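Local atomic coordinates of synaptonemal complex protein 2 (Mus musculus, PDB entry 5IWZ), a protein that forms a major part of the axial and lateral elements of synaptonemal complexes in meiotic prophase and is required for normal chromosome synapsis and fertility. Residues I171-L176 with D215-V220; L202-G207 with Y240-M245; E208-V213 with G221-L226; D246-A251 with R265-L270. All blocks are in the same frame, centred on the assembly; numbering follows the deposited sequence.

Contact 1: residues I171-L176 with D215-V220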
loop_
_atom_site.group_PDB
_atom_site.type_symbol
_atom_site.label_atom_id
_atom_site.label_comp_id
_atom_site.label_asym_id
_atom_site.label_seq_id
_atom_site.Cartn_x
_atom_site.Cartn_y
_atom_site.Cartn_z
ATOM N N ILE A 171 -0.996 -1.878 -5.376
ATOM C CA ILE A 171 0.222 -2.589 -5.002
ATOM C C ILE A 171 1.295 -1.600 -4.570
ATOM O O ILE A 171 1.974 -1.785 -3.551
ATOM C CB ILE A 171 0.689 -3.471 -6.170
ATOM C CG1 ILE A 171 -0.337 -4.576 -6.414
ATOM C CG2 ILE A 171 2.094 -4.031 -5.900
ATOM C CD1 ILE A 171 -0.045 -5.361 -7.662
ATOM N N GLN A 172 1.448 -0.516 -5.320
ATOM C CA GLN A 172 2.411 0.497 -4.914
ATOM C C GLN A 172 2.047 1.077 -3.558
ATOM O O GLN A 172 2.929 1.275 -2.717
ATOM C CB GLN A 172 2.510 1.587 -5.980
ATOM C CG GLN A 172 2.970 1.048 -7.324
ATOM C CD GLN A 172 2.845 2.065 -8.426
ATOM O OE1 GLN A 172 1.926 2.871 -8.423
ATOM N NE2 GLN A 172 3.770 2.031 -9.386
ATOM N N GLN A 173 0.751 1.330 -3.310
ATOM C CA GLN A 173 0.351 1.903 -2.023
ATOM C C GLN A 173 0.698 0.965 -0.873
ATOM O O GLN A 173 1.158 1.404 0.190
ATOM C CB GLN A 173 -1.154 2.228 -2.018
ATOM C CG GLN A 173 -1.539 3.423 -2.879
ATOM C CD GLN A 173 -3.063 3.624 -3.023
ATOM O OE1 GLN A 173 -3.868 2.779 -2.601
ATOM N NE2 GLN A 173 -3.454 4.755 -3.624
ATOM N N GLU A 174 0.463 -0.335 -1.065
ATOM C CA GLU A 174 0.787 -1.320 -0.039
ATOM C C GLU A 174 2.294 -1.379 0.217
ATOM O O GLU A 174 2.741 -1.402 1.372
ATOM C CB GLU A 174 0.240 -2.687 -0.475
ATOM C CG GLU A 174 0.771 -3.876 0.305
ATOM C CD GLU A 174 0.382 -3.818 1.766
ATOM O OE1 GLU A 174 -0.567 -3.065 2.107
ATOM O OE2 GLU A 174 1.038 -4.511 2.582
ATOM N N ALA A 175 3.094 -1.395 -0.852
ATOM C CA ALA A 175 4.544 -1.487 -0.686
ATOM C C ALA A 175 5.114 -0.215 -0.069
ATOM O O ALA A 175 5.962 -0.273 0.833
ATOM C CB ALA A 175 5.210 -1.757 -2.030
ATOM N N LEU A 176 4.669 0.945 -0.560
ATOM C CA LEU A 176 5.177 2.212 -0.059
ATOM C C LEU A 176 4.889 2.372 1.431
ATOM O O LEU A 176 5.724 2.881 2.186
ATOM C CB LEU A 176 4.567 3.353 -0.875
ATOM C CG LEU A 176 4.940 4.789 -0.541
ATOM C CD1 LEU A 176 6.440 4.881 -0.523
ATOM C CD2 LEU A 176 4.339 5.756 -1.585
ATOM N N ASP A 215 -2.011 10.159 -7.840
ATOM C CA ASP A 215 -2.682 9.590 -6.676
ATOM C C ASP A 215 -2.154 10.316 -5.447
ATOM O O ASP A 215 -0.949 10.273 -5.183
ATOM C CB ASP A 215 -2.424 8.083 -6.547
ATOM C CG ASP A 215 -3.188 7.471 -5.378
ATOM O OD1 ASP A 215 -4.398 7.189 -5.564
ATOM O OD2 ASP A 215 -2.603 7.313 -4.274
ATOM N N TYR A 216 -3.040 10.985 -4.703
ATOM C CA TYR A 216 -2.583 11.799 -3.579
ATOM C C TYR A 216 -1.911 10.946 -2.500
ATOM O O TYR A 216 -0.895 11.355 -1.919
ATOM C CB TYR A 216 -3.753 12.594 -2.992
ATOM C CG TYR A 216 -3.278 13.523 -1.917
ATOM C CD1 TYR A 216 -3.302 13.147 -0.591
ATOM C CD2 TYR A 216 -2.705 14.745 -2.241
ATOM C CE1 TYR A 216 -2.834 13.990 0.381
ATOM C CE2 TYR A 216 -2.213 15.567 -1.283
ATOM C CZ TYR A 216 -2.273 15.177 0.026
ATOM O OH TYR A 216 -1.803 15.982 1.006
ATOM N N GLU A 217 -2.461 9.763 -2.213
ATOM C CA GLU A 217 -1.867 8.911 -1.180
ATOM C C GLU A 217 -0.439 8.500 -1.544
ATOM O O GLU A 217 0.454 8.483 -0.689
ATOM C CB GLU A 217 -2.728 7.661 -0.955
ATOM C CG GLU A 217 -2.042 6.618 -0.039
ATOM C CD GLU A 217 -2.939 5.420 0.325
ATOM O OE1 GLU A 217 -4.180 5.528 0.250
ATOM O OE2 GLU A 217 -2.396 4.366 0.718
ATOM N N LEU A 218 -0.204 8.167 -2.806
ATOM C CA LEU A 218 1.149 7.841 -3.225
ATOM C C LEU A 218 2.050 9.071 -3.185
ATOM O O LEU A 218 3.229 8.961 -2.831
ATOM C CB LEU A 218 1.125 7.213 -4.617
ATOM C CG LEU A 218 0.623 5.772 -4.682
ATOM C CD1 LEU A 218 0.481 5.383 -6.132
ATOM C CD2 LEU A 218 1.594 4.771 -3.953
ATOM N N GLN A 219 1.512 10.255 -3.519
ATOM C CA GLN A 219 2.314 11.476 -3.435
ATOM C C GLN A 219 2.824 11.693 -2.016
ATOM O O GLN A 219 4.005 12.003 -1.807
ATOM C CB GLN A 219 1.508 12.698 -3.894
ATOM C CG GLN A 219 1.341 12.866 -5.408
ATOM C CD GLN A 219 0.646 14.188 -5.785
ATOM O OE1 GLN A 219 -0.378 14.543 -5.213
ATOM N NE2 GLN A 219 1.226 14.923 -6.739
ATOM N N VAL A 220 1.947 11.528 -1.024
ATOM C CA VAL A 220 2.350 11.740 0.364
ATOM C C VAL A 220 3.374 10.698 0.786
ATOM O O VAL A 220 4.389 11.024 1.410
ATOM C CB VAL A 220 1.132 11.718 1.307
ATOM C CG1 VAL A 220 1.589 11.953 2.759
ATOM C CG2 VAL A 220 0.091 12.728 0.884
HETATM O O HOH W 1 -6.170 6.208 -4.076
HETATM O O HOH W 2 0.541 3.938 0.619
#

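Contact 2: residues L202-G207 with Y240-M245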
loop_
_atom_site.group_PDB
_atom_site.type_symbol
_atom_site.label_atom_id
_atom_site.label_comp_id
_atom_site.label_asym_id
_atom_site.label_seq_id
_atom_site.Cartn_x
_atom_site.Cartn_y
_atom_site.Cartn_z
ATOM N N LEU A 202 17.406 6.384 -7.603
ATOM C CA LEU A 202 16.021 6.038 -7.285
ATOM C C LEU A 202 15.293 7.216 -6.651
ATOM O O LEU A 202 14.164 7.546 -7.035
ATOM C CB LEU A 202 15.969 4.821 -6.359
ATOM C CG LEU A 202 16.293 3.495 -7.046
ATOM C CD1 LEU A 202 16.409 2.366 -6.022
ATOM C CD2 LEU A 202 15.232 3.182 -8.092
ATOM N N MET A 203 15.932 7.868 -5.678
ATOM C CA MET A 203 15.288 8.987 -5.011
ATOM C C MET A 203 15.037 10.137 -5.965
ATOM O O MET A 203 14.040 10.852 -5.827
ATOM C CB MET A 203 16.135 9.452 -3.844
ATOM C CG MET A 203 16.091 8.514 -2.684
ATOM S SD MET A 203 17.203 9.192 -1.460
ATOM C CE MET A 203 16.069 9.837 -0.258
ATOM N N SER A 204 15.925 10.335 -6.932
ATOM C CA SER A 204 15.673 11.359 -7.938
ATOM C C SER A 204 14.465 10.988 -8.796
ATOM O O SER A 204 13.607 11.839 -9.086
ATOM C CB SER A 204 16.923 11.561 -8.796
ATOM O OG SER A 204 16.800 12.742 -9.555
ATOM N N ASN A 205 14.363 9.715 -9.193
ATOM C CA ASN A 205 13.197 9.295 -9.968
ATOM C C ASN A 205 11.928 9.292 -9.123
ATOM O O ASN A 205 10.828 9.448 -9.665
ATOM C CB ASN A 205 13.439 7.925 -10.589
ATOM C CG ASN A 205 14.674 7.909 -11.477
ATOM O OD1 ASN A 205 14.988 8.899 -12.137
ATOM N ND2 ASN A 205 15.386 6.799 -11.479
ATOM N N MET A 206 12.057 9.121 -7.806
ATOM C CA MET A 206 10.893 9.230 -6.938
ATOM C C MET A 206 10.354 10.653 -6.925
ATOM O O MET A 206 9.141 10.866 -7.062
ATOM C CB MET A 206 11.248 8.764 -5.531
ATOM C CG MET A 206 11.604 7.285 -5.478
ATOM S SD MET A 206 11.831 6.735 -3.795
ATOM C CE MET A 206 10.166 6.104 -3.489
ATOM N N GLY A 207 11.248 11.643 -6.783
ATOM C CA GLY A 207 10.827 13.037 -6.878
ATOM C C GLY A 207 10.096 13.341 -8.172
ATOM O O GLY A 207 9.011 13.929 -8.162
ATOM N N TYR A 240 16.722 21.004 -5.315
ATOM C CA TYR A 240 17.046 21.568 -6.616
ATOM C C TYR A 240 17.596 20.539 -7.596
ATOM O O TYR A 240 17.613 20.807 -8.800
ATOM C CB TYR A 240 18.019 22.740 -6.429
ATOM C CG TYR A 240 17.354 23.851 -5.635
ATOM C CD1 TYR A 240 16.378 24.650 -6.218
ATOM C CD2 TYR A 240 17.663 24.065 -4.298
ATOM C CE1 TYR A 240 15.736 25.647 -5.498
ATOM C CE2 TYR A 240 17.038 25.063 -3.566
ATOM C CZ TYR A 240 16.072 25.854 -4.172
ATOM O OH TYR A 240 15.441 26.844 -3.449
ATOM N N GLU A 241 18.034 19.375 -7.121
ATOM C CA GLU A 241 18.370 18.273 -8.017
ATOM C C GLU A 241 17.138 17.458 -8.390
ATOM O O GLU A 241 17.016 16.999 -9.530
ATOM C CB GLU A 241 19.403 17.354 -7.364
ATOM C CG GLU A 241 20.581 18.091 -6.773
ATOM C CD GLU A 241 21.834 17.247 -6.767
ATOM O OE1 GLU A 241 22.482 17.147 -7.828
ATOM O OE2 GLU A 241 22.160 16.674 -5.708
ATOM N N TRP A 242 16.213 17.295 -7.444
ATOM C CA TRP A 242 15.048 16.440 -7.638
ATOM C C TRP A 242 13.940 17.101 -8.461
ATOM O O TRP A 242 13.157 16.394 -9.106
ATOM C CB TRP A 242 14.501 16.015 -6.276
ATOM C CG TRP A 242 15.394 15.058 -5.551
ATOM C CD1 TRP A 242 16.430 14.335 -6.082
ATOM C CD2 TRP A 242 15.331 14.705 -4.160
ATOM N NE1 TRP A 242 17.018 13.559 -5.103
ATOM C CE2 TRP A 242 16.363 13.769 -3.917
ATOM C CE3 TRP A 242 14.518 15.100 -3.095
ATOM C CZ2 TRP A 242 16.591 13.223 -2.658
ATOM C CZ3 TRP A 242 14.744 14.542 -1.842
ATOM C CH2 TRP A 242 15.768 13.614 -1.638
ATOM N N PHE A 243 13.846 18.433 -8.470
ATOM C CA PHE A 243 12.721 19.107 -9.114
ATOM C C PHE A 243 13.232 20.195 -10.050
ATOM O O PHE A 243 13.763 21.215 -9.597
ATOM C CB PHE A 243 11.760 19.669 -8.068
ATOM C CG PHE A 243 11.248 18.637 -7.090
ATOM C CD1 PHE A 243 10.314 17.688 -7.483
ATOM C CD2 PHE A 243 11.693 18.621 -5.775
ATOM C CE1 PHE A 243 9.834 16.741 -6.580
ATOM C CE2 PHE A 243 11.215 17.684 -4.873
ATOM C CZ PHE A 243 10.282 16.735 -5.278
ATOM N N SER A 244 13.049 19.977 -11.358
ATOM C CA SER A 244 13.529 20.921 -12.364
ATOM C C SER A 244 12.893 22.299 -12.197
ATOM O O SER A 244 13.546 23.322 -12.439
ATOM C CB SER A 244 13.249 20.381 -13.768
ATOM O OG SER A 244 13.885 19.134 -13.993
ATOM N N MET A 245 11.622 22.349 -11.795
ATOM C CA MET A 245 10.906 23.618 -11.710
ATOM C C MET A 245 11.279 24.334 -10.414
ATOM O O MET A 245 11.125 23.772 -9.326
ATOM C CB MET A 245 9.394 23.396 -11.789
ATOM C CG MET A 245 8.589 24.634 -11.359
ATOM S SD MET A 245 6.788 24.655 -11.638
ATOM C CE MET A 245 6.657 24.004 -13.296
#

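Contact 3: residues E208-V213 with G221-L226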
loop_
_atom_site.group_PDB
_atom_site.type_symbol
_atom_site.label_atom_id
_atom_site.label_comp_id
_atom_site.label_asym_id
_atom_site.label_seq_id
_atom_site.Cartn_x
_atom_site.Cartn_y
_atom_site.Cartn_z
ATOM N N GLU A 208 10.696 12.963 -9.311
ATOM C CA GLU A 208 10.030 13.097 -10.606
ATOM C C GLU A 208 8.651 12.467 -10.572
ATOM O O GLU A 208 7.682 13.004 -11.133
ATOM C CB GLU A 208 10.846 12.411 -11.701
ATOM C CG GLU A 208 11.900 13.253 -12.379
ATOM C CD GLU A 208 12.487 12.545 -13.598
ATOM O OE1 GLU A 208 11.733 11.881 -14.339
ATOM O OE2 GLU A 208 13.710 12.627 -13.830
ATOM N N ARG A 209 8.554 11.317 -9.904
ATOM C CA ARG A 209 7.340 10.517 -9.930
ATOM C C ARG A 209 6.194 11.200 -9.190
ATOM O O ARG A 209 5.035 11.046 -9.586
ATOM C CB ARG A 209 7.638 9.137 -9.347
ATOM C CG ARG A 209 6.428 8.312 -8.993
ATOM C CD ARG A 209 5.781 7.776 -10.200
ATOM N NE ARG A 209 5.007 6.597 -9.846
ATOM C CZ ARG A 209 4.102 6.029 -10.631
ATOM N NH1 ARG A 209 3.839 6.546 -11.833
ATOM N NH2 ARG A 209 3.486 4.984 -10.192
ATOM N N ILE A 210 6.486 11.959 -8.133
ATOM C CA ILE A 210 5.437 12.738 -7.476
ATOM C C ILE A 210 4.627 13.520 -8.500
ATOM O O ILE A 210 3.391 13.550 -8.453
ATOM C CB ILE A 210 6.059 13.683 -6.440
ATOM C CG1 ILE A 210 6.668 12.908 -5.277
ATOM C CG2 ILE A 210 5.025 14.679 -5.940
ATOM C CD1 ILE A 210 7.636 13.762 -4.464
ATOM N N LEU A 211 5.322 14.140 -9.453
ATOM C CA LEU A 211 4.698 15.056 -10.393
ATOM C C LEU A 211 3.601 14.391 -11.227
ATOM O O LEU A 211 2.635 15.060 -11.612
ATOM C CB LEU A 211 5.778 15.659 -11.302
ATOM C CG LEU A 211 6.550 16.912 -10.852
ATOM C CD1 LEU A 211 6.885 16.915 -9.367
ATOM C CD2 LEU A 211 7.813 17.078 -11.672
ATOM N N ASP A 212 3.712 13.091 -11.532
ATOM C CA ASP A 212 2.720 12.502 -12.430
ATOM C C ASP A 212 2.141 11.179 -11.951
ATOM O O ASP A 212 1.449 10.510 -12.724
ATOM C CB ASP A 212 3.287 12.327 -13.848
ATOM C CG ASP A 212 4.501 11.397 -13.907
ATOM O OD1 ASP A 212 4.904 10.818 -12.871
ATOM O OD2 ASP A 212 5.046 11.240 -15.025
ATOM N N VAL A 213 2.358 10.798 -10.695
ATOM C CA VAL A 213 1.808 9.530 -10.243
ATOM C C VAL A 213 0.277 9.569 -10.217
ATOM O O VAL A 213 -0.378 8.525 -10.361
ATOM C CB VAL A 213 2.413 9.170 -8.876
ATOM C CG1 VAL A 213 2.046 10.232 -7.834
ATOM C CG2 VAL A 213 1.964 7.798 -8.441
ATOM N N GLY A 221 3.116 9.424 0.472
ATOM C CA GLY A 221 4.037 8.373 0.884
ATOM C C GLY A 221 5.427 8.537 0.301
ATOM O O GLY A 221 6.429 8.238 0.960
ATOM N N ILE A 222 5.509 8.988 -0.953
ATOM C CA ILE A 222 6.807 9.228 -1.571
ATOM C C ILE A 222 7.504 10.403 -0.906
ATOM O O ILE A 222 8.685 10.320 -0.564
ATOM C CB ILE A 222 6.662 9.473 -3.080
ATOM C CG1 ILE A 222 6.242 8.190 -3.794
ATOM C CG2 ILE A 222 7.979 10.062 -3.629
ATOM C CD1 ILE A 222 5.809 8.424 -5.232
ATOM N N VAL A 223 6.795 11.529 -0.751
ATOM C CA VAL A 223 7.341 12.657 0.005
ATOM C C VAL A 223 7.787 12.190 1.383
ATOM O O VAL A 223 8.885 12.524 1.857
ATOM C CB VAL A 223 6.311 13.800 0.118
ATOM C CG1 VAL A 223 6.827 14.860 1.090
ATOM C CG2 VAL A 223 6.012 14.439 -1.244
ATOM N N GLU A 224 6.936 11.407 2.044
ATOM C CA GLU A 224 7.264 10.913 3.377
ATOM C C GLU A 224 8.503 10.039 3.347
ATOM O O GLU A 224 9.382 10.174 4.206
ATOM C CB GLU A 224 6.094 10.129 3.975
ATOM C CG GLU A 224 6.461 9.406 5.278
ATOM C CD GLU A 224 5.326 8.561 5.851
ATOM O OE1 GLU A 224 4.218 8.563 5.264
ATOM O OE2 GLU A 224 5.539 7.895 6.893
ATOM N N ALA A 225 8.597 9.141 2.364
ATOM C CA ALA A 225 9.791 8.308 2.261
ATOM C C ALA A 225 11.035 9.168 2.036
ATOM O O ALA A 225 12.067 8.969 2.688
ATOM C CB ALA A 225 9.627 7.274 1.140
ATOM N N LEU A 226 10.951 10.137 1.116
ATOM C CA LEU A 226 12.105 10.983 0.830
ATOM C C LEU A 226 12.532 11.762 2.064
ATOM O O LEU A 226 13.732 11.942 2.303
ATOM C CB LEU A 226 11.812 11.935 -0.334
ATOM C CG LEU A 226 11.636 11.287 -1.721
ATOM C CD1 LEU A 226 11.150 12.296 -2.756
ATOM C CD2 LEU A 226 12.901 10.558 -2.216
#

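Contact 4: residues D246-A251 with R265-L270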
loop_
_atom_site.group_PDB
_atom_site.type_symbol
_atom_site.label_atom_id
_atom_site.label_comp_id
_atom_site.label_asym_id
_atom_site.label_seq_id
_atom_site.Cartn_x
_atom_site.Cartn_y
_atom_site.Cartn_z
ATOM N N ASP A 246 11.752 25.581 -10.532
ATOM C CA ASP A 246 12.195 26.331 -9.355
ATOM C C ASP A 246 11.075 26.476 -8.328
ATOM O O ASP A 246 11.289 26.258 -7.128
ATOM C CB ASP A 246 12.723 27.703 -9.772
ATOM C CG ASP A 246 14.077 27.621 -10.455
ATOM O OD1 ASP A 246 14.679 28.685 -10.714
ATOM O OD2 ASP A 246 14.537 26.492 -10.730
ATOM N N PHE A 247 9.870 26.834 -8.790
ATOM C CA PHE A 247 8.714 26.946 -7.907
ATOM C C PHE A 247 8.535 25.697 -7.049
ATOM O O PHE A 247 8.270 25.793 -5.847
ATOM C CB PHE A 247 7.460 27.210 -8.747
ATOM C CG PHE A 247 6.195 27.341 -7.946
ATOM C CD1 PHE A 247 5.432 26.218 -7.631
ATOM C CD2 PHE A 247 5.745 28.593 -7.538
ATOM C CE1 PHE A 247 4.259 26.334 -6.903
ATOM C CE2 PHE A 247 4.572 28.721 -6.810
ATOM C CZ PHE A 247 3.825 27.586 -6.494
ATOM N N ILE A 248 8.700 24.516 -7.644
ATOM C CA ILE A 248 8.469 23.267 -6.922
ATOM C C ILE A 248 9.636 22.949 -5.989
ATOM O O ILE A 248 9.437 22.549 -4.837
ATOM C CB ILE A 248 8.201 22.120 -7.920
ATOM C CG1 ILE A 248 6.846 22.339 -8.623
ATOM C CG2 ILE A 248 8.284 20.757 -7.221
ATOM C CD1 ILE A 248 6.557 21.368 -9.763
ATOM N N ALA A 249 10.868 23.117 -6.471
ATOM C CA ALA A 249 12.035 22.916 -5.612
ATOM C C ALA A 249 11.984 23.813 -4.377
ATOM O O ALA A 249 12.317 23.365 -3.271
ATOM C CB ALA A 249 13.319 23.167 -6.403
ATOM N N ASN A 250 11.573 25.083 -4.548
ATOM C CA ASN A 250 11.432 26.007 -3.419
ATOM C C ASN A 250 10.414 25.496 -2.397
ATOM O O ASN A 250 10.672 25.501 -1.187
ATOM C CB ASN A 250 11.002 27.405 -3.904
ATOM C CG ASN A 250 12.064 28.114 -4.731
ATOM O OD1 ASN A 250 13.221 27.690 -4.793
ATOM N ND2 ASN A 250 11.668 29.222 -5.368
ATOM N N ALA A 251 9.228 25.094 -2.859
ATOM C CA ALA A 251 8.220 24.589 -1.925
ATOM C C ALA A 251 8.711 23.346 -1.183
ATOM O O ALA A 251 8.475 23.201 0.025
ATOM C CB ALA A 251 6.913 24.286 -2.659
ATOM N N ARG A 265 0.703 18.435 2.952
ATOM C CA ARG A 265 -0.497 18.913 2.259
ATOM C C ARG A 265 -0.240 20.252 1.563
ATOM O O ARG A 265 -0.606 20.447 0.394
ATOM C CB ARG A 265 -1.665 19.028 3.256
ATOM C CG ARG A 265 -2.897 19.825 2.755
ATOM C CD ARG A 265 -3.531 19.238 1.477
ATOM N NE ARG A 265 -4.243 17.981 1.723
ATOM C CZ ARG A 265 -4.869 17.267 0.798
ATOM N NH1 ARG A 265 -4.890 17.657 -0.473
ATOM N NH2 ARG A 265 -5.485 16.147 1.145
ATOM N N ILE A 266 0.396 21.190 2.260
ATOM C CA ILE A 266 0.669 22.489 1.648
ATOM C C ILE A 266 1.537 22.313 0.401
ATOM O O ILE A 266 1.197 22.796 -0.688
ATOM C CB ILE A 266 1.305 23.444 2.680
ATOM C CG1 ILE A 266 0.270 23.837 3.740
ATOM C CG2 ILE A 266 1.905 24.701 2.008
ATOM C CD1 ILE A 266 0.872 24.463 4.982
ATOM N N PHE A 267 2.633 21.558 0.527
ATOM C CA PHE A 267 3.533 21.349 -0.609
ATOM C C PHE A 267 2.806 20.707 -1.787
ATOM O O PHE A 267 2.914 21.174 -2.933
ATOM C CB PHE A 267 4.730 20.497 -0.178
ATOM C CG PHE A 267 5.522 19.917 -1.332
ATOM C CD1 PHE A 267 6.397 20.712 -2.069
ATOM C CD2 PHE A 267 5.413 18.565 -1.665
ATOM C CE1 PHE A 267 7.149 20.179 -3.127
ATOM C CE2 PHE A 267 6.157 18.012 -2.720
ATOM C CZ PHE A 267 7.031 18.812 -3.448
ATOM N N LEU A 268 2.039 19.645 -1.528
ATOM C CA LEU A 268 1.419 18.925 -2.637
ATOM C C LEU A 268 0.343 19.767 -3.307
ATOM O O LEU A 268 0.188 19.719 -4.535
ATOM C CB LEU A 268 0.847 17.596 -2.146
ATOM C CG LEU A 268 1.957 16.641 -1.724
ATOM C CD1 LEU A 268 1.370 15.399 -1.082
ATOM C CD2 LEU A 268 2.833 16.289 -2.934
ATOM N N ASN A 269 -0.407 20.554 -2.524
ATOM C CA ASN A 269 -1.363 21.482 -3.128
ATOM C C ASN A 269 -0.658 22.496 -4.026
ATOM O O ASN A 269 -1.137 22.793 -5.133
ATOM C CB ASN A 269 -2.195 22.188 -2.043
ATOM C CG ASN A 269 -3.377 21.348 -1.576
ATOM O OD1 ASN A 269 -3.478 20.171 -1.911
ATOM N ND2 ASN A 269 -4.284 21.957 -0.806
ATOM N N LEU A 270 0.496 23.013 -3.587
ATOM C CA LEU A 270 1.302 23.886 -4.447
ATOM C C LEU A 270 1.755 23.168 -5.718
ATOM O O LEU A 270 1.601 23.689 -6.829
ATOM C CB LEU A 270 2.520 24.407 -3.686
ATOM C CG LEU A 270 2.209 25.455 -2.624
ATOM C CD1 LEU A 270 3.483 25.990 -1.998
ATOM C CD2 LEU A 270 1.397 26.568 -3.256
#

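Contact 1: residues I171-L176 with D215-V220
Q173 reaches from helix 169-185 across to D215, E217 and L218 at the start of helix 216-229, and each part of its chain has its own work. With CG anti to the carbonyl carbon (chi1 -72°) and the chain extended beyond it, the amide is carried across to D215. CB lies beside E217 OE2, and CG packs 3.6 Å from L218 CD2. Farther out, the amide stacks on the carboxylate of E217, the planes 9° apart, with CD 3.8 Å from E217 CD. At the tip, NE2 donates to D215 OD2 in a bond that is short (2.8 Å) but bent (139°), reaching OD2 from above the carboxylate plane. D215 is the N-cap of its helix: the same OD2 accepts from L218 N, the capping bond, through its anti lone pair, while OD1 serves S315 and a water that also accepts from Q173 NE2. Behind this polar layer, L218 CD2 packs on L176 CD2 at 3.8 Å. A second water joins Q173 O to E217 OE2. A leucine in place of Q173 would probably leave D215 OD2 without its inter-helix donor and E217 without its stacked amide. Glutamine suits the site because it combines a greasy stem with an uncharged donor, so the contact ties one helix to the cap of another beside two acidic groups and probably eases the charge gathered there.

Contact 2: residues L202-G207 with Y240-M245
W242 and M203 meet because both side chains leave the backbone with CG opposite the carbonyl carbon (chi1 -70° and -73°), which brings the indole against M203 and S204, while a bend at chi3 of M203 (106°) brings its methyl back to the ring. M203 CE thus comes 4.0 Å from W242 CH2, and its CB is equally near CZ2. The sulfur SD stands 5.4 Å from the centroid of the six-membered ring, oblique to it, in a Met-aromatic contact. Over one face of the indole, towards the rim, lies the carbonyl of M203; at the five-membered end CD1 approaches S204 CA at 3.6 Å. The small residues S204 and G207 let the backbones come close: a CB on G207 would crowd W242 CB, and its absence admits the ring of F243, whose CE1 is 3.3 Å from G207 O. An alanine in place of W242 is likely to open a gap beside M203 and S204 and take away the sulfur's aromatic partner. No hydrogen bond crosses here; the indole and the ring of F243 join the end of helix 232-242 to helix 197-212, two helices that continue the helical stack of which the armadillo-repeat-like family match forms a part.

Contact 3: residues E208-V213 with G221-L226
I210 and I222 bury the most surface here and form the heart of the packing between helices 197-212 and 216-229. The two side chains slide past each other in opposite directions, with I210 CG1 only 3.5 Å from I222 CG2. Both have the same first torsion, CG1 beside the backbone N and CG2 beside the carbonyl carbon (chi1 -67° and -69°), and their opposed course sets the long branch of I210 against the short branch of I222. Beta-branched residues suit such a place, since each offers a broad, rather stiff apolar flank close to its own helix. Beyond CG1, the end of the I210 chain passes on to the next residue, where CD1 meets V223 CG2 at 3.7 Å with the side chains at about a right angle; L226 CD1 is a looser neighbour. The long branch of I222 turns instead to R209, its CD1 lying 3.8 Å from R209 CG. Only the methylene part of the arginine serves the contact. Its guanidinium is carried away, with V213 CG2 sitting 3.4 Å above the centre of one face and NE donating to V162 O. Arginine is fitting because it can do both at once: fill an apolar seam with its stem and hydrogen-bond the carbonyl of V162 with its head. The short segments run nearly antiparallel, at 163°, with their axes 10.2 Å apart. Helix 169-185 covers one flank of the pair through A225 and R209, while V223 faces helix 260-274 and I210 also touches F243.

Contact 4: residues D246-A251 with R265-L270
F267 and F247 point their rings across the interface between helices 246-253 and 260-274, and both present an edge to a backbone carbonyl of the other helix. In F267 the CE1 corner comes 3.7 Å from I248 O, which lies near the ring plane, so the slightly positive rim of the ring faces the partly negative oxygen. F247 does the same from the other helix, with its CE1 3.8 Å from L270 O. Neither is a hydrogen bond, but the approach is probably mildly favourable. With its CG opposite the backbone N (chi1 165°), F267 swings its ring towards the other helix, and CD1 reaches A251 CB at 3.7 Å. L270 crosses F247 at about a right angle, its CB 4.1 Å from F247 CE1, and sends CD1 to A251 CB at 3.9 Å. The methyl of A251 is therefore held between a phenylalanine and a leucine; alanine suits this spot, where the CA atoms of A251 and F267 are the nearest pair across the segments. F247 and L270 lie on the exposed side of the contact, whereas I248 and F267 are buried. On the far flank of its helix, R265 NH1 donates to N269 OD1 over 3.2 Å, in the plane of the guanidinium, while NH2 makes a salt bridge to D310 and the whole group a cation-pi contact with Y216. F267 also meets F252 edge-to-face. The segments lie almost exactly antiparallel, at 177°, with axes 9.9 Å apart: an antiparallel helical hairpin of two consecutive helices, whose R265 side faces the strands of the Spt16M-like domain.

All four contacts lie in the N-terminal part of a much longer protein, in the run of consecutive helices from 169-185 to 260-274, followed in the chain by strand 281-285 and the other strands of the Spt16M-like match. Contact 3 is nested inside the longer loop closed by contact 2, and their centres are 9 Å apart; both use helix 197-212. Contact 1 shares helix 216-229 with contact 3, also 9 Å away centre to centre, and its segments alternate with those of contact 2. Contact 4 follows in series, its centre 12 Å from that of contact 3. Touching helices 169-185, 197-212 and 260-274, helix 216-229 ties the contacts into what looks like one helical unit.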